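Side-chain contacts in beta-xylosidase (Uncultured organism, PDB 4MLG), which probably hydrolyses beta-1,4-linked xylo-oligosaccharides to release xylose, as a five-bladed beta-propeller enzyme of glycoside hydrolase family 43: residues 70-73 / 74-77; 227-231 / 232-236; 142-145 / 146-150. All coordinates share one frame; numbering follows the deposited sequence.

Contact 1 of 3, residues 70-73 / 74-77; sequences VLRT and EDIP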
ATOM      1  N   VAL A  70     -22.304  10.490  -7.954  1.00 61.28           N
ATOM      2  CA  VAL A  70     -22.288  10.542  -6.496  1.00 61.94           C
ATOM      3  C   VAL A  70     -20.864  10.475  -5.956  1.00 62.39           C
ATOM      4  O   VAL A  70     -20.633  10.690  -4.765  1.00 63.75           O
ATOM      5  CB  VAL A  70     -23.097   9.388  -5.885  1.00 59.27           C
ATOM      6  CG1 VAL A  70     -24.574   9.547  -6.207  1.00 60.43           C
ATOM      7  CG2 VAL A  70     -22.569   8.054  -6.390  1.00 55.78           C
ATOM      8  N   LEU A  71     -19.916  10.170  -6.837  1.00 61.19           N
ATOM      9  CA  LEU A  71     -18.514  10.060  -6.457  1.00 61.31           C
ATOM     10  C   LEU A  71     -17.621  10.086  -7.691  1.00 62.07           C
ATOM     11  O   LEU A  71     -17.934   9.457  -8.701  1.00 61.94           O
ATOM     12  CB  LEU A  71     -18.274   8.764  -5.675  1.00 58.70           C
ATOM     13  CG  LEU A  71     -16.897   8.576  -5.032  1.00 56.62           C
ATOM     14  CD1 LEU A  71     -16.703   9.558  -3.889  1.00 57.62           C
ATOM     15  CD2 LEU A  71     -16.711   7.145  -4.549  1.00 54.92           C
ATOM     16  N   ARG A  72     -16.515  10.821  -7.608  1.00 62.86           N
ATOM     17  CA  ARG A  72     -15.517  10.829  -8.674  1.00 62.30           C
ATOM     18  C   ARG A  72     -14.110  10.830  -8.081  1.00 60.42           C
ATOM     19  O   ARG A  72     -13.917  11.205  -6.925  1.00 60.69           O
ATOM     20  CB  ARG A  72     -15.713  12.027  -9.608  1.00 66.93           C
ATOM     21  CG  ARG A  72     -15.431  13.378  -8.971  1.00 73.04           C
ATOM     22  CD  ARG A  72     -15.701  14.520  -9.944  1.00 78.16           C
ATOM     23  NE  ARG A  72     -17.107  14.588 -10.337  1.00 81.31           N
ATOM     24  CZ  ARG A  72     -18.025  15.321  -9.713  1.00 84.95           C
ATOM     25  NH1 ARG A  72     -17.689  16.055  -8.661  1.00 87.21           N
ATOM     26  NH2 ARG A  72     -19.280  15.322 -10.141  1.00 85.77           N
ATOM     27  N   THR A  73     -13.135  10.409  -8.881  1.00 59.89           N
ATOM     28  CA  THR A  73     -11.754  10.283  -8.420  1.00 61.23           C
ATOM     29  C   THR A  73     -11.165  11.587  -7.880  1.00 64.04           C
ATOM     30  O   THR A  73     -10.316  11.564  -6.992  1.00 64.23           O
ATOM     31  CB  THR A  73     -10.834   9.734  -9.529  1.00 61.42           C
ATOM     32  OG1 THR A  73     -10.882  10.603 -10.668  1.00 65.10           O
ATOM     33  CG2 THR A  73     -11.275   8.340  -9.944  1.00 59.43           C
ATOM     34  N   GLU A  74     -11.616  12.720  -8.410  1.00 67.41           N
ATOM     35  CA  GLU A  74     -11.124  14.018  -7.954  1.00 72.03           C
ATOM     36  C   GLU A  74     -11.499  14.281  -6.499  1.00 71.30           C
ATOM     37  O   GLU A  74     -10.742  14.907  -5.757  1.00 73.16           O
ATOM     38  CB  GLU A  74     -11.660  15.152  -8.831  1.00 78.33           C
ATOM     39  CG  GLU A  74     -11.168  15.140 -10.268  1.00 82.95           C
ATOM     40  CD  GLU A  74     -12.108  14.404 -11.201  1.00 85.79           C
ATOM     41  OE1 GLU A  74     -12.362  14.919 -12.310  1.00 88.42           O
ATOM     42  OE2 GLU A  74     -12.589  13.314 -10.829  1.00 84.79           O
ATOM     43  N   ASP A  75     -12.673  13.803  -6.097  1.00 68.94           N
ATOM     44  CA  ASP A  75     -13.180  14.043  -4.749  1.00 68.57           C
ATOM     45  C   ASP A  75     -12.497  13.164  -3.703  1.00 63.19           C
ATOM     46  O   ASP A  75     -12.647  13.385  -2.502  1.00 62.83           O
ATOM     47  CB  ASP A  75     -14.696  13.828  -4.701  1.00 70.81           C
ATOM     48  CG  ASP A  75     -15.439  14.662  -5.727  1.00 73.48           C
ATOM     49  OD1 ASP A  75     -14.863  15.654  -6.219  1.00 75.61           O
ATOM     50  OD2 ASP A  75     -16.600  14.325  -6.040  1.00 73.27           O
ATOM     51  N   ILE A  76     -11.751  12.164  -4.163  1.00 59.44           N
ATOM     52  CA  ILE A  76     -11.057  11.251  -3.260  1.00 57.10           C
ATOM     53  C   ILE A  76      -9.629  11.733  -2.996  1.00 58.03           C
ATOM     54  O   ILE A  76      -8.850  11.910  -3.930  1.00 58.25           O
ATOM     55  CB  ILE A  76     -11.033   9.817  -3.824  1.00 52.78           C
ATOM     56  CG1 ILE A  76     -12.444   9.380  -4.220  1.00 49.63           C
ATOM     57  CG2 ILE A  76     -10.441   8.850  -2.813  1.00 53.57           C
ATOM     58  CD1 ILE A  76     -12.498   8.021  -4.885  1.00 47.43           C
ATOM     59  N   PRO A  77      -9.290  11.960  -1.718  1.00 59.40           N
ATOM     60  CA  PRO A  77      -7.992  12.523  -1.324  1.00 60.44           C
ATOM     61  C   PRO A  77      -6.803  11.610  -1.623  1.00 60.43           C
ATOM     62  O   PRO A  77      -5.748  12.099  -2.031  1.00 61.25           O
ATOM     63  CB  PRO A  77      -8.139  12.712   0.190  1.00 61.09           C
ATOM     64  CG  PRO A  77      -9.614  12.782   0.424  1.00 61.50           C
ATOM     65  CD  PRO A  77     -10.203  11.833  -0.571  1.00 59.35           C
TER

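Contact 2 of 3, residues 227-231 / 232-236; sequences MHYYN and GKYYF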
ATOM      1  N   MET A 227     -22.573 -12.521  -2.723  1.00 53.99           N
ATOM      2  CA  MET A 227     -23.148 -13.434  -1.743  1.00 55.22           C
ATOM      3  C   MET A 227     -24.607 -13.094  -1.473  1.00 56.49           C
ATOM      4  O   MET A 227     -24.940 -11.940  -1.204  1.00 57.08           O
ATOM      5  CB  MET A 227     -22.361 -13.361  -0.433  1.00 55.51           C
ATOM      6  CG  MET A 227     -22.885 -14.273   0.664  1.00 57.45           C
ATOM      7  SD  MET A 227     -22.438 -16.002   0.411  1.00 58.06           S
ATOM      8  CE  MET A 227     -20.654 -15.904   0.537  1.00 45.46           C
ATOM      9  N   HIS A 228     -25.476 -14.098  -1.547  1.00 56.82           N
ATOM     10  CA  HIS A 228     -26.874 -13.914  -1.169  1.00 58.33           C
ATOM     11  C   HIS A 228     -27.430 -15.135  -0.438  1.00 61.20           C
ATOM     12  O   HIS A 228     -26.751 -16.152  -0.302  1.00 61.92           O
ATOM     13  CB  HIS A 228     -27.741 -13.540  -2.378  1.00 57.64           C
ATOM     14  CG  HIS A 228     -28.076 -14.692  -3.274  1.00 57.12           C
ATOM     15  ND1 HIS A 228     -27.350 -14.990  -4.407  1.00 56.03           N
ATOM     16  CD2 HIS A 228     -29.072 -15.606  -3.217  1.00 58.74           C
ATOM     17  CE1 HIS A 228     -27.880 -16.042  -5.004  1.00 57.10           C
ATOM     18  NE2 HIS A 228     -28.925 -16.437  -4.300  1.00 58.66           N
ATOM     19  N   TYR A 229     -28.669 -15.023   0.029  1.00 63.02           N
ATOM     20  CA  TYR A 229     -29.252 -16.036   0.899  1.00 65.11           C
ATOM     21  C   TYR A 229     -30.653 -16.420   0.434  1.00 66.89           C
ATOM     22  O   TYR A 229     -31.535 -15.567   0.328  1.00 68.61           O
ATOM     23  CB  TYR A 229     -29.297 -15.506   2.332  1.00 65.54           C
ATOM     24  CG  TYR A 229     -29.556 -16.549   3.393  1.00 67.63           C
ATOM     25  CD1 TYR A 229     -28.550 -17.417   3.803  1.00 67.84           C
ATOM     26  CD2 TYR A 229     -30.797 -16.649   4.007  1.00 69.96           C
ATOM     27  CE1 TYR A 229     -28.781 -18.364   4.782  1.00 69.98           C
ATOM     28  CE2 TYR A 229     -31.036 -17.593   4.986  1.00 72.31           C
ATOM     29  CZ  TYR A 229     -30.025 -18.448   5.370  1.00 72.81           C
ATOM     30  OH  TYR A 229     -30.260 -19.388   6.346  1.00 75.83           O
ATOM     31  N   TYR A 230     -30.850 -17.705   0.158  1.00 66.46           N
ATOM     32  CA  TYR A 230     -32.140 -18.199  -0.314  1.00 66.67           C
ATOM     33  C   TYR A 230     -32.469 -19.578   0.249  1.00 66.97           C
ATOM     34  O   TYR A 230     -31.660 -20.505   0.162  1.00 66.18           O
ATOM     35  CB  TYR A 230     -32.175 -18.230  -1.846  1.00 65.66           C
ATOM     36  CG  TYR A 230     -33.297 -19.069  -2.424  1.00 66.33           C
ATOM     37  CD1 TYR A 230     -34.593 -18.576  -2.498  1.00 67.48           C
ATOM     38  CD2 TYR A 230     -33.054 -20.350  -2.903  1.00 66.21           C
ATOM     39  CE1 TYR A 230     -35.619 -19.341  -3.028  1.00 68.61           C
ATOM     40  CE2 TYR A 230     -34.070 -21.121  -3.433  1.00 67.83           C
ATOM     41  CZ  TYR A 230     -35.350 -20.611  -3.493  1.00 68.58           C
ATOM     42  OH  TYR A 230     -36.364 -21.378  -4.023  1.00 69.81           O
ATOM     43  N   ASN A 231     -33.663 -19.695   0.822  1.00 68.75           N
ATOM     44  CA  ASN A 231     -34.170 -20.957   1.353  1.00 71.91           C
ATOM     45  C   ASN A 231     -33.242 -21.602   2.381  1.00 71.69           C
ATOM     46  O   ASN A 231     -33.011 -22.811   2.351  1.00 71.49           O
ATOM     47  CB  ASN A 231     -34.471 -21.937   0.215  1.00 73.75           C
ATOM     48  CG  ASN A 231     -35.580 -22.911   0.561  1.00 77.35           C
ATOM     49  OD1 ASN A 231     -35.909 -23.105   1.732  1.00 79.32           O
ATOM     50  ND2 ASN A 231     -36.163 -23.530  -0.459  1.00 77.95           N
ATOM     51  N   GLY A 232     -32.710 -20.787   3.285  1.00 71.92           N
ATOM     52  CA  GLY A 232     -31.836 -21.273   4.336  1.00 72.32           C
ATOM     53  C   GLY A 232     -30.493 -21.769   3.835  1.00 71.22           C
ATOM     54  O   GLY A 232     -29.889 -22.655   4.437  1.00 72.61           O
ATOM     55  N   LYS A 233     -30.018 -21.196   2.734  1.00 70.26           N
ATOM     56  CA  LYS A 233     -28.748 -21.614   2.153  1.00 69.21           C
ATOM     57  C   LYS A 233     -27.969 -20.420   1.604  1.00 64.21           C
ATOM     58  O   LYS A 233     -28.558 -19.457   1.112  1.00 61.61           O
ATOM     59  CB  LYS A 233     -28.985 -22.649   1.050  1.00 71.76           C
ATOM     60  CG  LYS A 233     -27.815 -23.588   0.813  1.00 73.75           C
ATOM     61  CD  LYS A 233     -28.084 -24.523  -0.355  1.00 76.05           C
ATOM     62  CE  LYS A 233     -29.378 -25.299  -0.165  1.00 79.34           C
ATOM     63  NZ  LYS A 233     -29.674 -26.181  -1.328  1.00 79.84           N
ATOM     64  N   TYR A 234     -26.644 -20.483   1.697  1.00 63.89           N
ATOM     65  CA  TYR A 234     -25.787 -19.422   1.176  1.00 63.80           C
ATOM     66  C   TYR A 234     -25.426 -19.669  -0.286  1.00 63.60           C
ATOM     67  O   TYR A 234     -25.235 -20.811  -0.705  1.00 63.97           O
ATOM     68  CB  TYR A 234     -24.509 -19.296   2.010  1.00 63.48           C
ATOM     69  CG  TYR A 234     -24.703 -18.639   3.357  1.00 65.36           C
ATOM     70  CD1 TYR A 234     -24.456 -17.285   3.531  1.00 65.30           C
ATOM     71  CD2 TYR A 234     -25.126 -19.374   4.457  1.00 67.62           C
ATOM     72  CE1 TYR A 234     -24.627 -16.679   4.762  1.00 66.77           C
ATOM     73  CE2 TYR A 234     -25.301 -18.777   5.692  1.00 68.35           C
ATOM     74  CZ  TYR A 234     -25.050 -17.430   5.839  1.00 67.76           C
ATOM     75  OH  TYR A 234     -25.222 -16.829   7.065  1.00 68.19           O
ATOM     76  N   TYR A 235     -25.334 -18.592  -1.058  1.00 62.52           N
ATOM     77  CA  TYR A 235     -24.964 -18.694  -2.463  1.00 62.36           C
ATOM     78  C   TYR A 235     -23.837 -17.726  -2.802  1.00 60.42           C
ATOM     79  O   TYR A 235     -24.058 -16.521  -2.909  1.00 61.11           O
ATOM     80  CB  TYR A 235     -26.169 -18.417  -3.364  1.00 64.63           C
ATOM     81  CG  TYR A 235     -27.238 -19.489  -3.337  1.00 68.60           C
ATOM     82  CD1 TYR A 235     -27.227 -20.530  -4.258  1.00 69.91           C
ATOM     83  CD2 TYR A 235     -28.263 -19.454  -2.400  1.00 70.62           C
ATOM     84  CE1 TYR A 235     -28.204 -21.509  -4.240  1.00 72.13           C
ATOM     85  CE2 TYR A 235     -29.243 -20.429  -2.375  1.00 72.76           C
ATOM     86  CZ  TYR A 235     -29.208 -21.453  -3.296  1.00 73.86           C
ATOM     87  OH  TYR A 235     -30.183 -22.425  -3.273  1.00 76.84           O
ATOM     88  N   PHE A 236     -22.630 -18.256  -2.969  1.00 58.28           N
ATOM     89  CA  PHE A 236     -21.500 -17.438  -3.382  1.00 55.64           C
ATOM     90  C   PHE A 236     -21.283 -17.554  -4.884  1.00 54.81           C
ATOM     91  O   PHE A 236     -20.803 -18.577  -5.375  1.00 55.77           O
ATOM     92  CB  PHE A 236     -20.230 -17.842  -2.632  1.00 55.13           C
ATOM     93  CG  PHE A 236     -19.017 -17.048  -3.027  1.00 53.73           C
ATOM     94  CD1 PHE A 236     -18.817 -15.770  -2.528  1.00 53.14           C
ATOM     95  CD2 PHE A 236     -18.079 -17.577  -3.900  1.00 53.34           C
ATOM     96  CE1 PHE A 236     -17.702 -15.032  -2.891  1.00 52.33           C
ATOM     97  CE2 PHE A 236     -16.961 -16.847  -4.269  1.00 52.84           C
ATOM     98  CZ  PHE A 236     -16.771 -15.572  -3.762  1.00 52.62           C
TER

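Contact 3 of 3, residues 142-145 / 146-150; sequences DKDG and EYYMY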
ATOM      1  N   ASP A 142     -24.975 -10.319   6.936  1.00 60.80           N
ATOM      2  CA  ASP A 142     -25.328 -11.667   7.366  1.00 65.02           C
ATOM      3  C   ASP A 142     -26.395 -11.653   8.459  1.00 67.03           C
ATOM      4  O   ASP A 142     -26.612 -10.636   9.119  1.00 67.41           O
ATOM      5  CB  ASP A 142     -24.084 -12.412   7.852  1.00 68.06           C
ATOM      6  CG  ASP A 142     -24.321 -13.900   8.022  1.00 72.36           C
ATOM      7  OD1 ASP A 142     -24.046 -14.657   7.067  1.00 72.97           O
ATOM      8  OD2 ASP A 142     -24.786 -14.313   9.106  1.00 74.41           O
ATOM      9  N   LYS A 143     -27.052 -12.794   8.642  1.00 67.96           N
ATOM     10  CA  LYS A 143     -28.118 -12.930   9.626  1.00 68.16           C
ATOM     11  C   LYS A 143     -27.614 -12.860  11.068  1.00 67.24           C
ATOM     12  O   LYS A 143     -28.404 -12.674  11.994  1.00 67.37           O
ATOM     13  CB  LYS A 143     -28.875 -14.242   9.402  1.00 68.25           C
ATOM     14  CG  LYS A 143     -27.984 -15.474   9.406  1.00 67.84           C
ATOM     15  CD  LYS A 143     -28.798 -16.741   9.200  1.00 69.98           C
ATOM     16  CE  LYS A 143     -27.916 -17.981   9.218  1.00 70.29           C
ATOM     17  NZ  LYS A 143     -28.709 -19.232   9.048  1.00 72.25           N
ATOM     18  N   ASP A 144     -26.306 -13.006  11.260  1.00 66.13           N
ATOM     19  CA  ASP A 144     -25.732 -12.962  12.604  1.00 66.92           C
ATOM     20  C   ASP A 144     -25.631 -11.538  13.148  1.00 67.12           C
ATOM     21  O   ASP A 144     -25.252 -11.330  14.299  1.00 68.19           O
ATOM     22  CB  ASP A 144     -24.366 -13.659  12.653  1.00 66.36           C
ATOM     23  CG  ASP A 144     -23.367 -13.075  11.670  1.00 65.98           C
ATOM     24  OD1 ASP A 144     -23.646 -12.013  11.076  1.00 65.76           O
ATOM     25  OD2 ASP A 144     -22.289 -13.683  11.498  1.00 65.32           O
ATOM     26  N   GLY A 145     -25.970 -10.562  12.310  1.00 66.99           N
ATOM     27  CA  GLY A 145     -25.936  -9.168  12.710  1.00 68.62           C
ATOM     28  C   GLY A 145     -24.686  -8.452  12.236  1.00 67.72           C
ATOM     29  O   GLY A 145     -24.620  -7.222  12.256  1.00 67.35           O
ATOM     30  N   GLU A 146     -23.693  -9.223  11.806  1.00 67.23           N
ATOM     31  CA  GLU A 146     -22.433  -8.655  11.339  1.00 67.00           C
ATOM     32  C   GLU A 146     -22.457  -8.391   9.836  1.00 65.97           C
ATOM     33  O   GLU A 146     -23.331  -8.883   9.122  1.00 66.61           O
ATOM     34  CB  GLU A 146     -21.267  -9.583  11.688  1.00 68.08           C
ATOM     35  CG  GLU A 146     -21.166  -9.943  13.164  1.00 71.04           C
ATOM     36  CD  GLU A 146     -20.739  -8.775  14.034  1.00 73.52           C
ATOM     37  OE1 GLU A 146     -20.226  -7.772  13.492  1.00 73.67           O
ATOM     38  OE2 GLU A 146     -20.914  -8.862  15.268  1.00 75.34           O
ATOM     39  N   TYR A 147     -21.491  -7.609   9.363  1.00 63.79           N
ATOM     40  CA  TYR A 147     -21.360  -7.316   7.940  1.00 61.12           C
ATOM     41  C   TYR A 147     -20.022  -7.832   7.421  1.00 59.53           C
ATOM     42  O   TYR A 147     -18.970  -7.510   7.973  1.00 58.76           O
ATOM     43  CB  TYR A 147     -21.483  -5.811   7.685  1.00 59.81           C
ATOM     44  CG  TYR A 147     -22.897  -5.273   7.769  1.00 59.88           C
ATOM     45  CD1 TYR A 147     -23.520  -4.728   6.653  1.00 58.25           C
ATOM     46  CD2 TYR A 147     -23.609  -5.313   8.962  1.00 61.58           C
ATOM     47  CE1 TYR A 147     -24.810  -4.235   6.724  1.00 59.39           C
ATOM     48  CE2 TYR A 147     -24.900  -4.824   9.042  1.00 62.66           C
ATOM     49  CZ  TYR A 147     -25.495  -4.285   7.920  1.00 62.39           C
ATOM     50  OH  TYR A 147     -26.779  -3.797   7.998  1.00 64.84           O
ATOM     51  N   TYR A 148     -20.067  -8.630   6.360  1.00 59.24           N
ATOM     52  CA  TYR A 148     -18.863  -9.255   5.820  1.00 58.24           C
ATOM     53  C   TYR A 148     -18.504  -8.714   4.436  1.00 57.62           C
ATOM     54  O   TYR A 148     -19.384  -8.454   3.615  1.00 57.19           O
ATOM     55  CB  TYR A 148     -19.035 -10.775   5.761  1.00 57.72           C
ATOM     56  CG  TYR A 148     -19.293 -11.421   7.107  1.00 58.56           C
ATOM     57  CD1 TYR A 148     -18.247 -11.918   7.872  1.00 58.57           C
ATOM     58  CD2 TYR A 148     -20.583 -11.535   7.611  1.00 59.52           C
ATOM     59  CE1 TYR A 148     -18.477 -12.507   9.102  1.00 59.70           C
ATOM     60  CE2 TYR A 148     -20.821 -12.122   8.840  1.00 61.19           C
ATOM     61  CZ  TYR A 148     -19.765 -12.608   9.580  1.00 61.06           C
ATOM     62  OH  TYR A 148     -20.002 -13.195  10.803  1.00 61.85           O
ATOM     63  N   MET A 149     -17.208  -8.545   4.187  1.00 57.06           N
ATOM     64  CA  MET A 149     -16.726  -8.127   2.874  1.00 55.34           C
ATOM     65  C   MET A 149     -16.083  -9.292   2.134  1.00 54.48           C
ATOM     66  O   MET A 149     -15.230  -9.990   2.681  1.00 55.22           O
ATOM     67  CB  MET A 149     -15.717  -6.979   2.986  1.00 54.55           C
ATOM     68  CG  MET A 149     -15.005  -6.669   1.668  1.00 54.05           C
ATOM     69  SD  MET A 149     -13.657  -5.473   1.783  1.00 56.99           S
ATOM     70  CE  MET A 149     -14.568  -3.955   2.048  1.00 48.29           C
ATOM     71  N   TYR A 150     -16.497  -9.495   0.889  1.00 53.05           N
ATOM     72  CA  TYR A 150     -15.869 -10.485   0.026  1.00 51.50           C
ATOM     73  C   TYR A 150     -15.182  -9.765  -1.124  1.00 52.13           C
ATOM     74  O   TYR A 150     -15.828  -9.045  -1.885  1.00 53.83           O
ATOM     75  CB  TYR A 150     -16.904 -11.479  -0.505  1.00 51.23           C
ATOM     76  CG  TYR A 150     -17.635 -12.223   0.588  1.00 53.97           C
ATOM     77  CD1 TYR A 150     -17.172 -13.448   1.052  1.00 54.78           C
ATOM     78  CD2 TYR A 150     -18.783 -11.696   1.165  1.00 54.69           C
ATOM     79  CE1 TYR A 150     -17.834 -14.127   2.054  1.00 55.62           C
ATOM     80  CE2 TYR A 150     -19.451 -12.367   2.169  1.00 56.17           C
ATOM     81  CZ  TYR A 150     -18.973 -13.582   2.610  1.00 56.65           C
ATOM     82  OH  TYR A 150     -19.639 -14.251   3.610  1.00 58.04           O
TER
HETATM   83  O   HOH W   1     -26.240  -7.842   9.600  1.00 50.32           O

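Contact 1 of 3, residues 70-73 / 74-77
R72 lays its aliphatic part between the carboxylates of E74 and D75 where the chain leaves a strand and turns. With chi1 at 68°, R72 CG sits between its own backbone N and carbonyl carbon, which puts it 3.3 Å from D75 OD2 and 3.4 Å from E74 OE2. A bend at chi3 swings the guanidinium round, so that R72 NH1 lies 3.3 Å from D75 OD2. The guanidinium and the D75 carboxylate stand almost upright to each other (86°) and the oxygen is well out of the guanidinium plane, so charge holds this salt bridge and no N-H is aimed at it. E74 is bent at chi2 and brings OE2 back to T73: the hydroxyl OG1 donates to it over 3.2 Å, arriving from above the carboxylate plane. Two backbone bonds tighten the turn, D75 N to R72 O (3.0 Å) and I76 N to T73 O (3.2 Å). An alanine at R72 would take away the CG and the positive charge together, and D75 would probably lose its ion-pair mate and be freer to turn. On the apolar side, L71 CD1 meets I76 CG1 at 4.3 Å. The turn follows strand 64-72: L71 packs on Y51 of strand 50-56, L71 and I76 share F99 of strand 94-102, and I76 also rests on L83 of strand 81-91.

Contact 2 of 3, residues 227-231 / 232-236
Y229 and Y234 leave the same face of the hairpin with different first torsions: Y229 extends with CG opposite its backbone N (chi1 -166°), whereas Y234 holds CG beside its own N (chi1 -75°). The Y229 ring turns an edge to the face of Y234 in a T-shaped pair, centroids 5.0 Å apart and planes at 72°, with Y229 CE1 3.6 Å from Y234 CE2. M227, folded back at chi2 and chi3, sets SD 3.9 Å from Y234 CD1 at the ring edge, a Met-aromatic contact, and brings CE to F236 CD1 at 3.6 Å. The other face of the sheet carries H228 and Y235. Here Y235 CB sits over the imidazole, 3.6 Å from its centroid, a CH-pi contact; the two rings run nearly parallel but slide apart and barely overlap. Y235 passes obliquely by Y230, with Y235 CE2 3.7 Å from Y230 CB, and its hydroxyl bonds to the G314 carbonyl. H228 and Y235 exchange paired backbone bonds, Y235 N to H228 O being 2.9 Å, and Y230 N donates to K233 O in the carbonyl plane. N231 and G232, both at positive phi, fit a type I' turn, which closes a tight two-residue beta hairpin of strands 223-230 and 233-239 in this propeller.

Contact 3 of 3, residues 142-145 / 146-150
D144 and Y148 approach from opposite directions, carboxylate against phenol. D144 OD2 arrives at the ring edge near its plane and accepts a hydrogen bond from Y148 OH; the modelled separation of these two atoms is very short, and at this resolution its exact value is doubtful. Carboxylate and ring are turned 33° from one another. The first torsion, chi1 57°, turns the D144 carboxylate toward the start of the next strand. That leaves its other oxygen, OD1, to take the backbone N-H of E146 at 2.9 Å, met from above the carboxylate plane. D142 stands differently: its carboxylate is 81° from the Y148 ring plane, and what touches the ring is the methylene, D142 CB being 3.4 Å from Y148 CE2 at the edge. The Y148 edge is thus shared by D142 CB and D144 OD2, while Y255 meets the same ring with its plane at about a right angle.

D142 OD2 accepts from D144 N at 2.9 Å on the anti side, an Asx turn lying within the type I turn from D142 to G145. D142 N bonds weakly to E146 O at 3.1 Å, and one water donates to both D142 O and E146 O. G145, at a positive phi, completes what fits a type I turn with a G1 bulge, joining strands 138-141 and 147-151.

Chemically, with a donor at each oxygen, D144 is probably restrained in rotation and links the turn to the strand that follows. D142 OD1 takes Y234 OH and W140 NE1; so many donors around the two aspartates would probably stabilise both as carboxylates.

How the contacts relate
Contacts 2 and 3 are neighbours, centres 12 Å apart, and join two hairpins of the same sheet. Y234 OH lies 2.5 Å from D142 OD1 and Y229 OH 3.1 Å from K143 NZ, both probable hydrogen bonds, while M227 CE packs on Y150 CZ at 3.5 Å. Two tyrosines of the 227-236 hairpin thus reach the turn of 142-145. Contact 1 stands apart, its centre about 33 Å from that of contact 2, across the chain's centre, and about 27 Å from that of contact 3. The calcium ion bound by D85 and H274 is about 10 Å from the side chain of F236 and about 14 Å from that of Y148.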